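Local coordinates for protein Mono(ADP-ribosyl)transferase SpvB (Salmonella typhimurium, PDB 2GWM) that transfers ADP-ribose from NAD(+) to arginine, probably of host actin so that filaments cannot assemble, through its C-terminal toxin domain, at residues A[160-165]-A[192-197]; A[117-122]-A[187-192]; A[5-10]-A[62-67]; A[10-15]-A[139-144]. All coordinates share one frame; numbering follows the deposited sequence.

Contact 1. Residues A[160-165]-A[192-197]; sequences ESIVNC and RIINMR
At the edge of the R197 guanidinium lies the carboxylate of E160: OE2 sits in the guanidinium plane, 2.8 Å from NE along a nearly straight bond, while OE1 takes NH2 through its syn lone pair from a position tilted out of that plane. The two planes stand 51° apart, so the side-on, two-nitrogen salt bridge is twisted rather than flat. E129 holds NH1 of the same arginine in a second salt bridge. The R192 guanidinium has a water in its plane at the NE edge; this water accepts from NE at 2.9 Å and donates to N164 OD1. T122 takes NH1 of R192, and D86 pairs with NH2. Strands 155-164 and 192-198 run antiparallel here inside the five-stranded mixed sheet of the ADP-ribosyltransferase domain, and E160 and S161 form a classic beta bulge opposite N195. The carbonyl O of N195 accepts both amides, E160 N at 2.9 Å and S161 N at 3.2 Å. Beyond the bulge the ladder is regular, with V163 and I193 exchanging two backbone bonds. On the face carrying I162 and I194, CG1 of I162 approaches CG2 of I194 to 4.4 Å; V163 and N195 on the other face pack against helix 168-175.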
loop_
_atom_site.group_PDB
_atom_site.type_symbol
_atom_site.label_atom_id
_atom_site.label_comp_id
_atom_site.label_asym_id
_atom_site.label_seq_id
_atom_site.Cartn_x
_atom_site.Cartn_y
_atom_site.Cartn_z
ATOM N N GLU A 160 -13.752 -0.702 -11.041
ATOM C CA GLU A 160 -14.314 -0.915 -12.374
ATOM C C GLU A 160 -15.203 -2.165 -12.465
ATOM O O GLU A 160 -16.286 -2.120 -13.039
ATOM C CB GLU A 160 -13.154 -0.948 -13.370
ATOM C CG GLU A 160 -12.441 0.378 -13.435
ATOM C CD GLU A 160 -11.537 0.520 -14.632
ATOM O OE1 GLU A 160 -10.813 -0.472 -14.970
ATOM O OE2 GLU A 160 -11.523 1.635 -15.184
ATOM N N SER A 161 -14.752 -3.286 -11.925
ATOM C CA SER A 161 -15.604 -4.469 -11.832
ATOM C C SER A 161 -15.182 -5.376 -10.705
ATOM O O SER A 161 -14.036 -5.323 -10.246
ATOM C CB SER A 161 -15.587 -5.245 -13.142
ATOM O OG SER A 161 -14.330 -5.743 -13.520
ATOM N N ILE A 162 -16.128 -6.212 -10.278
ATOM C CA ILE A 162 -15.922 -7.171 -9.224
ATOM C C ILE A 162 -16.292 -8.522 -9.810
ATOM O O ILE A 162 -17.351 -8.636 -10.479
ATOM C CB ILE A 162 -16.751 -6.884 -7.937
ATOM C CG1 ILE A 162 -16.477 -5.465 -7.388
ATOM C CG2 ILE A 162 -16.445 -7.971 -6.883
ATOM C CD1 ILE A 162 -17.395 -4.404 -7.811
ATOM N N VAL A 163 -15.423 -9.510 -9.626
ATOM C CA VAL A 163 -15.641 -10.851 -10.151
ATOM C C VAL A 163 -15.596 -11.775 -8.971
ATOM O O VAL A 163 -14.503 -12.037 -8.446
ATOM C CB VAL A 163 -14.500 -11.213 -11.124
ATOM C CG1 VAL A 163 -14.817 -12.405 -11.847
ATOM C CG2 VAL A 163 -14.254 -9.999 -12.125
ATOM N N ASN A 164 -16.770 -12.292 -8.549
ATOM C CA ASN A 164 -16.868 -13.232 -7.457
ATOM C C ASN A 164 -16.439 -14.627 -7.841
ATOM O O ASN A 164 -16.548 -15.058 -8.997
ATOM C CB ASN A 164 -18.261 -13.244 -6.913
ATOM C CG ASN A 164 -18.631 -11.952 -6.255
ATOM O OD1 ASN A 164 -17.809 -11.247 -5.740
ATOM N ND2 ASN A 164 -19.914 -11.683 -6.197
ATOM N N CYS A 165 -15.955 -15.352 -6.845
ATOM C CA CYS A 165 -15.587 -16.708 -7.020
ATOM C C CYS A 165 -16.740 -17.569 -7.594
ATOM O O CYS A 165 -17.911 -17.243 -7.379
ATOM C CB CYS A 165 -15.000 -17.307 -5.732
ATOM S SG CYS A 165 -16.051 -17.285 -4.323
ATOM N N ARG A 192 -13.025 -13.033 -4.288
ATOM C CA ARG A 192 -13.291 -12.081 -5.333
ATOM C C ARG A 192 -12.012 -11.507 -5.895
ATOM O O ARG A 192 -10.957 -11.466 -5.237
ATOM C CB ARG A 192 -14.173 -10.965 -4.791
ATOM C CG ARG A 192 -13.376 -10.093 -3.825
ATOM C CD ARG A 192 -14.251 -9.048 -3.164
ATOM N NE ARG A 192 -15.321 -9.556 -2.299
ATOM C CZ ARG A 192 -15.157 -10.025 -1.065
ATOM N NH1 ARG A 192 -13.936 -10.142 -0.564
ATOM N NH2 ARG A 192 -16.215 -10.434 -0.335
ATOM N N ILE A 193 -12.118 -11.089 -7.134
ATOM C CA ILE A 193 -11.196 -10.198 -7.800
ATOM C C ILE A 193 -11.873 -8.877 -7.965
ATOM O O ILE A 193 -13.011 -8.801 -8.390
ATOM C CB ILE A 193 -10.730 -10.766 -9.209
ATOM C CG1 ILE A 193 -10.097 -12.142 -9.072
ATOM C CG2 ILE A 193 -9.834 -9.744 -9.959
ATOM C CD1 ILE A 193 -10.090 -12.882 -10.399
ATOM N N ILE A 194 -11.116 -7.811 -7.680
ATOM C CA ILE A 194 -11.601 -6.476 -7.903
ATOM C C ILE A 194 -10.645 -5.860 -8.884
ATOM O O ILE A 194 -9.466 -5.720 -8.627
ATOM C CB ILE A 194 -11.679 -5.621 -6.656
ATOM C CG1 ILE A 194 -12.506 -6.306 -5.592
ATOM C CG2 ILE A 194 -12.288 -4.262 -7.020
ATOM C CD1 ILE A 194 -12.615 -5.527 -4.299
ATOM N N ASN A 195 -11.196 -5.461 -10.037
ATOM C CA ASN A 195 -10.481 -4.750 -11.100
ATOM C C ASN A 195 -10.652 -3.262 -10.824
ATOM O O ASN A 195 -11.773 -2.750 -10.796
ATOM C CB ASN A 195 -11.031 -5.135 -12.475
ATOM C CG ASN A 195 -10.887 -6.590 -12.758
ATOM O OD1 ASN A 195 -11.910 -7.326 -12.981
ATOM N ND2 ASN A 195 -9.654 -7.025 -12.833
ATOM N N MET A 196 -9.533 -2.590 -10.657
ATOM C CA MET A 196 -9.466 -1.190 -10.238
ATOM C C MET A 196 -8.582 -0.420 -11.173
ATOM O O MET A 196 -7.756 -0.993 -11.881
ATOM C CB MET A 196 -8.770 -1.049 -8.857
ATOM C CG MET A 196 -9.357 -1.805 -7.814
ATOM S SD MET A 196 -8.562 -1.387 -6.299
ATOM C CE MET A 196 -9.921 -1.476 -5.244
ATOM N N ARG A 197 -8.664 0.922 -11.098
ATOM C CA ARG A 197 -7.800 1.773 -11.891
ATOM C C ARG A 197 -7.355 2.956 -11.059
ATOM O O ARG A 197 -8.198 3.600 -10.424
ATOM C CB ARG A 197 -8.523 2.280 -13.131
ATOM C CG ARG A 197 -7.666 3.085 -14.064
ATOM C CD ARG A 197 -8.359 3.369 -15.414
ATOM N NE ARG A 197 -8.866 2.162 -15.995
ATOM C CZ ARG A 197 -8.167 1.278 -16.682
ATOM N NH1 ARG A 197 -6.910 1.500 -17.020
ATOM N NH2 ARG A 197 -8.765 0.139 -16.984
HETATM O O HOH W 1 -17.795 -9.476 -3.793
#

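Contact 2. Residues A[117-122]-A[187-192]; sequences AWINDT and TNRIKR
T187 meets I119 through methyl groups, its CG2 lying 3.7 Å from I119 CD1, at the start of a 3-10 turn that leads toward strand 192-198. The segment then falls into parallel pairing with the beginning of strand 122-127, T122 opposite R192, where two neighbouring strands of the mixed sheet start together. R189 bends at its third torsion (chi3 54°) and lays its guanidinium over N120, with CA of N120 on one face; NH1 makes a weak bond to I119 O, and NH2 gives a firmer one to a water in the guanidinium plane. I190 crosses I119 at about a right angle, CG1 to CG2 at 3.8 Å, and its side chain also packs on helix 168-175. At K191 the backbone takes over: the carbonyl O of D121 accepts K191 N at 2.7 Å and R192 N at 3.1 Å, two consecutive amides gripping one oxygen. R192 finally slants its side chain across that of T122. D121 OD1 also lies at the guanidinium edge, in a long, weak ion pair, its carboxylate nearly perpendicular to the guanidinium; L85 N donates to this oxygen, as does T122 OG1. With its proton thus given to D121, T122 OG1 receives R192 NH1 at 2.8 Å, in the guanidinium plane.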
loop_
_atom_site.group_PDB
_atom_site.type_symbol
_atom_site.label_atom_id
_atom_site.label_comp_id
_atom_site.label_asym_id
_atom_site.label_seq_id
_atom_site.Cartn_x
_atom_site.Cartn_y
_atom_site.Cartn_z
ATOM N N ALA A 117 0.286 -11.343 -6.961
ATOM C CA ALA A 117 -0.465 -11.059 -5.718
ATOM C C ALA A 117 -0.328 -12.215 -4.753
ATOM O O ALA A 117 -0.359 -13.383 -5.147
ATOM C CB ALA A 117 -1.885 -10.890 -6.033
ATOM N N TRP A 118 -0.228 -11.872 -3.483
ATOM C CA TRP A 118 -0.314 -12.850 -2.417
ATOM C C TRP A 118 -1.761 -13.155 -2.181
ATOM O O TRP A 118 -2.604 -12.299 -1.945
ATOM C CB TRP A 118 0.368 -12.338 -1.147
ATOM C CG TRP A 118 1.883 -12.397 -1.375
ATOM C CD1 TRP A 118 2.632 -11.569 -2.184
ATOM C CD2 TRP A 118 2.768 -13.377 -0.877
ATOM N NE1 TRP A 118 3.947 -11.963 -2.162
ATOM C CE2 TRP A 118 4.055 -13.072 -1.369
ATOM C CE3 TRP A 118 2.617 -14.466 -0.026
ATOM C CZ2 TRP A 118 5.167 -13.823 -1.048
ATOM C CZ3 TRP A 118 3.724 -15.221 0.291
ATOM C CH2 TRP A 118 4.991 -14.891 -0.216
ATOM N N ILE A 119 -2.053 -14.433 -2.269
ATOM C CA ILE A 119 -3.448 -14.897 -2.154
ATOM C C ILE A 119 -4.072 -14.472 -0.833
ATOM O O ILE A 119 -3.417 -14.517 0.229
ATOM C CB ILE A 119 -3.470 -16.388 -2.321
ATOM C CG1 ILE A 119 -3.067 -16.806 -3.751
ATOM C CG2 ILE A 119 -4.866 -16.970 -1.920
ATOM C CD1 ILE A 119 -2.790 -18.249 -3.934
ATOM N N ASN A 120 -5.301 -13.993 -0.914
ATOM C CA ASN A 120 -6.110 -13.606 0.191
ATOM C C ASN A 120 -7.567 -13.640 -0.257
ATOM O O ASN A 120 -7.844 -14.043 -1.389
ATOM C CB ASN A 120 -5.738 -12.187 0.644
ATOM C CG ASN A 120 -5.836 -11.987 2.114
ATOM O OD1 ASN A 120 -6.779 -12.464 2.777
ATOM N ND2 ASN A 120 -4.830 -11.239 2.684
ATOM N N ASP A 121 -8.492 -13.239 0.603
ATOM C CA ASP A 121 -9.900 -13.282 0.179
ATOM C C ASP A 121 -10.213 -12.402 -1.030
ATOM O O ASP A 121 -11.106 -12.706 -1.815
ATOM C CB ASP A 121 -10.902 -13.111 1.334
ATOM C CG ASP A 121 -10.962 -11.705 1.980
ATOM O OD1 ASP A 121 -10.995 -10.705 1.236
ATOM O OD2 ASP A 121 -11.022 -11.637 3.265
ATOM N N THR A 122 -9.450 -11.342 -1.192
ATOM C CA THR A 122 -9.622 -10.396 -2.269
ATOM C C THR A 122 -8.314 -10.208 -3.023
ATOM O O THR A 122 -7.264 -9.943 -2.407
ATOM C CB THR A 122 -10.089 -9.052 -1.694
ATOM O OG1 THR A 122 -11.289 -9.230 -0.990
ATOM C CG2 THR A 122 -10.269 -8.042 -2.770
ATOM N N THR A 187 -5.620 -21.080 -3.704
ATOM C CA THR A 187 -6.566 -20.258 -4.409
ATOM C C THR A 187 -8.032 -20.480 -4.012
ATOM O O THR A 187 -8.856 -19.596 -4.312
ATOM C CB THR A 187 -6.447 -20.363 -5.944
ATOM O OG1 THR A 187 -6.615 -21.728 -6.292
ATOM C CG2 THR A 187 -5.111 -19.833 -6.385
ATOM N N ASN A 188 -8.330 -21.583 -3.344
ATOM C CA ASN A 188 -9.704 -21.796 -2.916
ATOM C C ASN A 188 -10.158 -20.784 -1.862
ATOM O O ASN A 188 -11.347 -20.642 -1.613
ATOM C CB ASN A 188 -9.947 -23.203 -2.442
ATOM C CG ASN A 188 -9.724 -24.256 -3.540
ATOM O OD1 ASN A 188 -9.119 -25.315 -3.280
ATOM N ND2 ASN A 188 -10.106 -23.957 -4.720
ATOM N N ARG A 189 -9.187 -20.091 -1.247
ATOM C CA ARG A 189 -9.463 -19.027 -0.272
ATOM C C ARG A 189 -10.010 -17.747 -0.900
ATOM O O ARG A 189 -10.549 -16.907 -0.214
ATOM C CB ARG A 189 -8.164 -18.597 0.432
ATOM C CG ARG A 189 -7.547 -19.697 1.267
ATOM C CD ARG A 189 -6.122 -19.310 1.819
ATOM N NE ARG A 189 -6.207 -18.045 2.525
ATOM C CZ ARG A 189 -5.311 -17.047 2.521
ATOM N NH1 ARG A 189 -4.169 -17.085 1.826
ATOM N NH2 ARG A 189 -5.592 -15.959 3.243
ATOM N N ILE A 190 -9.895 -17.611 -2.214
ATOM C CA ILE A 190 -10.217 -16.366 -2.867
ATOM C C ILE A 190 -11.696 -16.214 -3.051
ATOM O O ILE A 190 -12.338 -17.109 -3.653
ATOM C CB ILE A 190 -9.477 -16.204 -4.213
ATOM C CG1 ILE A 190 -7.953 -16.298 -3.996
ATOM C CG2 ILE A 190 -9.843 -14.919 -4.923
ATOM C CD1 ILE A 190 -7.209 -16.417 -5.273
ATOM N N LYS A 191 -12.221 -15.076 -2.602
ATOM C CA LYS A 191 -13.620 -14.787 -2.726
ATOM C C LYS A 191 -13.957 -13.892 -3.904
ATOM O O LYS A 191 -15.018 -13.993 -4.518
ATOM C CB LYS A 191 -14.127 -14.125 -1.457
ATOM C CG LYS A 191 -15.621 -13.928 -1.420
ATOM C CD LYS A 191 -16.094 -14.208 0.018
ATOM C CE LYS A 191 -17.566 -14.479 0.086
ATOM N NZ LYS A 191 -18.326 -13.217 -0.051
ATOM N N ARG A 192 -13.025 -13.033 -4.288
ATOM C CA ARG A 192 -13.291 -12.081 -5.333
ATOM C C ARG A 192 -12.012 -11.507 -5.895
ATOM O O ARG A 192 -10.957 -11.466 -5.237
ATOM C CB ARG A 192 -14.173 -10.965 -4.791
ATOM C CG ARG A 192 -13.376 -10.093 -3.825
ATOM C CD ARG A 192 -14.251 -9.048 -3.164
ATOM N NE ARG A 192 -15.321 -9.556 -2.299
ATOM C CZ ARG A 192 -15.157 -10.025 -1.065
ATOM N NH1 ARG A 192 -13.936 -10.142 -0.564
ATOM N NH2 ARG A 192 -16.215 -10.434 -0.335
HETATM O O HOH W 2 -3.208 -14.300 3.567
#

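Contact 3. Residues A[5-10]-A[62-67]; sequences IQALRY and NDIAEG
Two helices of the N-terminal helical part of the domain, 3-24 and 50-69, cross here at -104° with their local axes only 7.2 Å apart. Small residues line the crossing, consistent with this closeness: G67, without a side chain, faces helix 3-24, and the CA atoms of I5 and G67 are 4.3 Å apart. I5 starts away from the partner helix, yet its CD1 curls back to rest 3.3 Å from G67 O, a carbonyl that also accepts from S70 OG. The methyl of A7 faces the other helix directly and meets D63 CB at 3.9 Å and I64 CG1 at 4.1 Å. In this near-perpendicular helix packing of the ADP-ribosyltransferase domain, L8 forks over the crossing. With CG anti to the backbone N (chi1 177°), its CD1 reaches I64 CG2 at 3.8 Å, and CD2 lies against the carbonyl carbon of G67 at 3.9 Å. I64 answers with both branches, CG2 toward L8 and CG1 against the carbonyl O of A7 at 3.7 Å. The carboxylate of D63 is engaged beside the apolar patch: OD2 accepts from Y42 OH, and OD1 from Q4 NE2 one turn before A7 on helix 3-24.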
loop_
_atom_site.group_PDB
_atom_site.type_symbol
_atom_site.label_atom_id
_atom_site.label_comp_id
_atom_site.label_asym_id
_atom_site.label_seq_id
_atom_site.Cartn_x
_atom_site.Cartn_y
_atom_site.Cartn_z
ATOM N N ILE A 5 15.666 9.298 0.743
ATOM C CA ILE A 5 15.784 7.855 0.441
ATOM C C ILE A 5 16.040 7.079 1.692
ATOM O O ILE A 5 15.487 6.002 1.894
ATOM C CB ILE A 5 16.817 7.606 -0.644
ATOM C CG1 ILE A 5 16.240 8.051 -1.997
ATOM C CG2 ILE A 5 17.260 6.131 -0.704
ATOM C CD1 ILE A 5 15.295 7.163 -2.599
ATOM N N GLN A 6 16.903 7.592 2.578
ATOM C CA GLN A 6 17.148 6.869 3.806
ATOM C C GLN A 6 15.878 6.756 4.662
ATOM O O GLN A 6 15.654 5.731 5.313
ATOM C CB GLN A 6 18.259 7.559 4.600
ATOM C CG GLN A 6 19.613 7.516 3.957
ATOM C CD GLN A 6 20.664 8.154 4.851
ATOM O OE1 GLN A 6 20.923 7.661 5.953
ATOM N NE2 GLN A 6 21.267 9.248 4.396
ATOM N N ALA A 7 15.064 7.795 4.667
ATOM C CA ALA A 7 13.774 7.714 5.365
ATOM C C ALA A 7 12.855 6.664 4.735
ATOM O O ALA A 7 12.228 5.937 5.447
ATOM C CB ALA A 7 13.120 9.037 5.447
ATOM N N LEU A 8 12.834 6.589 3.404
ATOM C CA LEU A 8 12.078 5.547 2.713
ATOM C C LEU A 8 12.572 4.162 3.040
ATOM O O LEU A 8 11.772 3.208 3.227
ATOM C CB LEU A 8 12.148 5.792 1.194
ATOM C CG LEU A 8 11.437 4.725 0.296
ATOM C CD1 LEU A 8 9.967 4.655 0.646
ATOM C CD2 LEU A 8 11.643 5.147 -1.135
ATOM N N ARG A 9 13.879 3.978 3.124
ATOM C CA ARG A 9 14.425 2.687 3.577
ATOM C C ARG A 9 13.887 2.321 4.950
ATOM O O ARG A 9 13.481 1.185 5.186
ATOM C CB ARG A 9 15.959 2.722 3.609
ATOM C CG ARG A 9 16.644 2.817 2.239
ATOM C CD ARG A 9 18.189 2.806 2.372
ATOM N NE ARG A 9 18.812 2.784 1.065
ATOM C CZ ARG A 9 18.942 1.701 0.287
ATOM N NH1 ARG A 9 18.543 0.488 0.682
ATOM N NH2 ARG A 9 19.500 1.834 -0.920
ATOM N N TYR A 10 13.853 3.291 5.865
ATOM C CA TYR A 10 13.342 3.041 7.208
ATOM C C TYR A 10 11.856 2.705 7.194
ATOM O O TYR A 10 11.414 1.814 7.893
ATOM C CB TYR A 10 13.597 4.282 8.074
ATOM C CG TYR A 10 13.124 4.099 9.472
ATOM C CD1 TYR A 10 13.936 3.553 10.429
ATOM C CD2 TYR A 10 11.841 4.487 9.843
ATOM C CE1 TYR A 10 13.482 3.375 11.707
ATOM C CE2 TYR A 10 11.363 4.289 11.109
ATOM C CZ TYR A 10 12.199 3.777 12.063
ATOM O OH TYR A 10 11.800 3.615 13.383
ATOM N N ASN A 62 6.719 13.320 4.711
ATOM C CA ASN A 62 7.104 13.980 3.490
ATOM C C ASN A 62 8.474 13.534 3.053
ATOM O O ASN A 62 8.748 13.524 1.854
ATOM C CB ASN A 62 7.066 15.487 3.694
ATOM C CG ASN A 62 5.645 16.033 3.841
ATOM O OD1 ASN A 62 4.708 15.413 3.320
ATOM N ND2 ASN A 62 5.484 17.202 4.434
ATOM N N ASP A 63 9.383 13.238 3.999
ATOM C CA ASP A 63 10.683 12.754 3.583
ATOM C C ASP A 63 10.505 11.413 2.849
ATOM O O ASP A 63 11.175 11.174 1.890
ATOM C CB ASP A 63 11.590 12.548 4.793
ATOM C CG ASP A 63 12.400 13.802 5.145
ATOM O OD1 ASP A 63 12.570 14.673 4.305
ATOM O OD2 ASP A 63 12.893 13.839 6.311
ATOM N N ILE A 64 9.749 10.502 3.448
ATOM C CA ILE A 64 9.529 9.200 2.831
ATOM C C ILE A 64 8.898 9.361 1.446
ATOM O O ILE A 64 9.385 8.724 0.487
ATOM C CB ILE A 64 8.563 8.361 3.718
ATOM C CG1 ILE A 64 9.198 8.027 5.088
ATOM C CG2 ILE A 64 8.198 7.099 2.949
ATOM C CD1 ILE A 64 8.194 7.597 6.076
ATOM N N ALA A 65 7.887 10.227 1.310
ATOM C CA ALA A 65 7.207 10.422 0.040
ATOM C C ALA A 65 8.161 10.996 -0.993
ATOM O O ALA A 65 8.107 10.678 -2.185
ATOM C CB ALA A 65 6.003 11.250 0.209
ATOM N N GLU A 66 9.001 11.969 -0.575
ATOM C CA GLU A 66 9.940 12.577 -1.512
ATOM C C GLU A 66 10.996 11.552 -1.924
ATOM O O GLU A 66 11.361 11.526 -3.108
ATOM C CB GLU A 66 10.582 13.800 -0.894
ATOM C CG GLU A 66 11.712 14.371 -1.722
ATOM C CD GLU A 66 11.326 14.859 -3.068
ATOM O OE1 GLU A 66 10.119 15.184 -3.233
ATOM O OE2 GLU A 66 12.242 14.886 -3.956
ATOM N N GLY A 67 11.498 10.738 -0.988
ATOM C CA GLY A 67 12.407 9.697 -1.381
ATOM C C GLY A 67 11.769 8.805 -2.444
ATOM O O GLY A 67 12.363 8.462 -3.431
#

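Contact 4. Residues A[10-15]-A[139-144]; sequences YYSAQG and DVAHFK
S12 reaches from helix 3-24 to the loop 139-144, and its side chain can be followed outward. CB points at the loop and passes V140 O at 4.2 Å, a loose contact. The hydroxyl is swung anti to the backbone N (chi1 174°), which carries OG clear of its own helix. There OG lies 3.5 Å from A141 CA and accepts the backbone N-H of H142 at 2.9 Å, with an N-H...O angle of 158°. A single serine oxygen therefore supplies the hydrogen bond between the two segments. The next residue, A13, adds a CH-pi contact: its CB sits over one face of the H142 imidazole, 3.9 Å from the ring centroid, displaced toward the rim on the ND1 side. F143 CD2 lies at the edge of the same imidazole, while H142 CD2 stands over the centre of the F143 ring. Within the loop, K144 folds back so that NZ donates to the carbonyls of D139 and A141, at 2.8 Å to D139 O, tying the turn together. On the helix side, the turn carrying S12 and A13 runs into a wider pi-type turn. The loop joins strands 135-136 and 149-151 of the small antiparallel sheet, with the A141 side chain about 5 Å from that of the predicted active-site residue E148; V140 packs on L8 and R9, which seats this connection against helix 3-24.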
loop_
_atom_site.group_PDB
_atom_site.type_symbol
_atom_site.label_atom_id
_atom_site.label_comp_id
_atom_site.label_asym_id
_atom_site.label_seq_id
_atom_site.Cartn_x
_atom_site.Cartn_y
_atom_site.Cartn_z
ATOM N N TYR A 10 13.853 3.291 5.865
ATOM C CA TYR A 10 13.342 3.041 7.208
ATOM C C TYR A 10 11.856 2.705 7.194
ATOM O O TYR A 10 11.414 1.814 7.893
ATOM C CB TYR A 10 13.597 4.282 8.074
ATOM C CG TYR A 10 13.124 4.099 9.472
ATOM C CD1 TYR A 10 13.936 3.553 10.429
ATOM C CD2 TYR A 10 11.841 4.487 9.843
ATOM C CE1 TYR A 10 13.482 3.375 11.707
ATOM C CE2 TYR A 10 11.363 4.289 11.109
ATOM C CZ TYR A 10 12.199 3.777 12.063
ATOM O OH TYR A 10 11.800 3.615 13.383
ATOM N N TYR A 11 11.069 3.438 6.418
ATOM C CA TYR A 11 9.667 3.130 6.166
ATOM C C TYR A 11 9.526 1.650 5.794
ATOM O O TYR A 11 8.706 0.944 6.353
ATOM C CB TYR A 11 9.140 4.007 5.007
ATOM C CG TYR A 11 7.776 3.532 4.608
ATOM C CD1 TYR A 11 6.643 3.990 5.245
ATOM C CD2 TYR A 11 7.628 2.588 3.612
ATOM C CE1 TYR A 11 5.376 3.486 4.897
ATOM C CE2 TYR A 11 6.358 2.077 3.289
ATOM C CZ TYR A 11 5.259 2.511 3.934
ATOM O OH TYR A 11 4.017 1.972 3.590
ATOM N N SER A 12 10.283 1.239 4.792
ATOM C CA SER A 12 10.203 -0.148 4.296
ATOM C C SER A 12 10.531 -1.174 5.395
ATOM O O SER A 12 9.887 -2.208 5.507
ATOM C CB SER A 12 11.101 -0.316 3.057
ATOM O OG SER A 12 11.163 -1.665 2.612
ATOM N N ALA A 13 11.569 -0.889 6.165
ATOM C CA ALA A 13 12.001 -1.803 7.216
ATOM C C ALA A 13 11.026 -1.886 8.368
ATOM O O ALA A 13 10.739 -2.971 8.887
ATOM C CB ALA A 13 13.303 -1.352 7.747
ATOM N N GLN A 14 10.540 -0.734 8.807
ATOM C CA GLN A 14 9.752 -0.693 10.031
ATOM C C GLN A 14 8.771 0.457 10.157
ATOM O O GLN A 14 7.781 0.312 10.877
ATOM C CB GLN A 14 10.677 -0.675 11.239
ATOM C CG GLN A 14 11.634 0.492 11.253
ATOM C CD GLN A 14 12.722 0.220 12.276
ATOM O OE1 GLN A 14 12.397 0.093 13.428
ATOM N NE2 GLN A 14 13.993 0.021 11.842
ATOM N N GLY A 15 9.008 1.591 9.511
ATOM C CA GLY A 15 8.175 2.723 9.767
ATOM C C GLY A 15 6.780 2.513 9.262
ATOM O O GLY A 15 5.849 3.138 9.752
ATOM N N ASP A 139 16.252 -1.859 -4.703
ATOM C CA ASP A 139 17.146 -2.095 -3.592
ATOM C C ASP A 139 16.862 -1.191 -2.390
ATOM O O ASP A 139 17.465 -1.350 -1.339
ATOM C CB ASP A 139 18.589 -1.882 -4.001
ATOM C CG ASP A 139 19.552 -2.449 -2.976
ATOM O OD1 ASP A 139 19.459 -3.654 -2.674
ATOM O OD2 ASP A 139 20.380 -1.689 -2.463
ATOM N N VAL A 140 15.959 -0.245 -2.541
ATOM C CA VAL A 140 15.507 0.546 -1.401
ATOM C C VAL A 140 14.715 -0.328 -0.434
ATOM O O VAL A 140 14.662 -0.061 0.769
ATOM C CB VAL A 140 14.695 1.722 -1.846
ATOM C CG1 VAL A 140 14.109 2.424 -0.662
ATOM C CG2 VAL A 140 15.601 2.643 -2.606
ATOM N N ALA A 141 14.067 -1.375 -0.944
ATOM C CA ALA A 141 13.254 -2.226 -0.082
ATOM C C ALA A 141 14.152 -2.905 0.932
ATOM O O ALA A 141 15.267 -3.344 0.601
ATOM C CB ALA A 141 12.543 -3.290 -0.913
ATOM N N HIS A 142 13.649 -3.105 2.136
ATOM C CA HIS A 142 14.472 -3.704 3.174
ATOM C C HIS A 142 14.796 -5.130 2.853
ATOM O O HIS A 142 15.961 -5.545 2.950
ATOM C CB HIS A 142 13.774 -3.638 4.522
ATOM C CG HIS A 142 14.656 -4.072 5.640
ATOM N ND1 HIS A 142 15.755 -3.331 6.032
ATOM C CD2 HIS A 142 14.682 -5.206 6.368
ATOM C CE1 HIS A 142 16.369 -3.968 7.012
ATOM N NE2 HIS A 142 15.747 -5.112 7.224
ATOM N N PHE A 143 13.761 -5.901 2.530
ATOM C CA PHE A 143 13.939 -7.272 2.113
ATOM C C PHE A 143 13.926 -7.307 0.594
ATOM O O PHE A 143 13.067 -6.708 -0.047
ATOM C CB PHE A 143 12.845 -8.147 2.712
ATOM C CG PHE A 143 12.952 -8.312 4.211
ATOM C CD1 PHE A 143 13.988 -9.015 4.764
ATOM C CD2 PHE A 143 11.992 -7.800 5.072
ATOM C CE1 PHE A 143 14.100 -9.162 6.156
ATOM C CE2 PHE A 143 12.102 -7.937 6.439
ATOM C CZ PHE A 143 13.155 -8.655 6.981
ATOM N N LYS A 144 14.896 -8.022 0.036
ATOM C CA LYS A 144 15.164 -7.985 -1.393
ATOM C C LYS A 144 14.425 -9.127 -2.072
ATOM O O LYS A 144 13.941 -10.060 -1.411
ATOM C CB LYS A 144 16.669 -8.095 -1.638
ATOM C CG LYS A 144 17.522 -7.244 -0.696
ATOM C CD LYS A 144 17.289 -5.742 -0.838
ATOM C CE LYS A 144 17.969 -5.003 0.335
ATOM N NZ LYS A 144 18.123 -3.549 0.192
#

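In the fold
Contacts 1 and 2 lie on the opposite side of the chain's centre from contact 3. They share R192 and touch through C165 and K191: contact 1 pairs two strands of the mixed sheet, and contact 2 joins the approaches to two of its strands. Both are partly buried and use backbone hydrogen bonds and arginine side chains, with a two-nitrogen salt bridge in contact 1 but only a long, weak ion pair in contact 2. Contact 3 is the buried one, an apolar helix crossing. Contact 4 shares Y10 and helix 3-24 with it, but works at a more exposed edge, through one serine bond and a methyl over an imidazole. L8 packing on V140, and R9 bonded to D139, connect these two contacts.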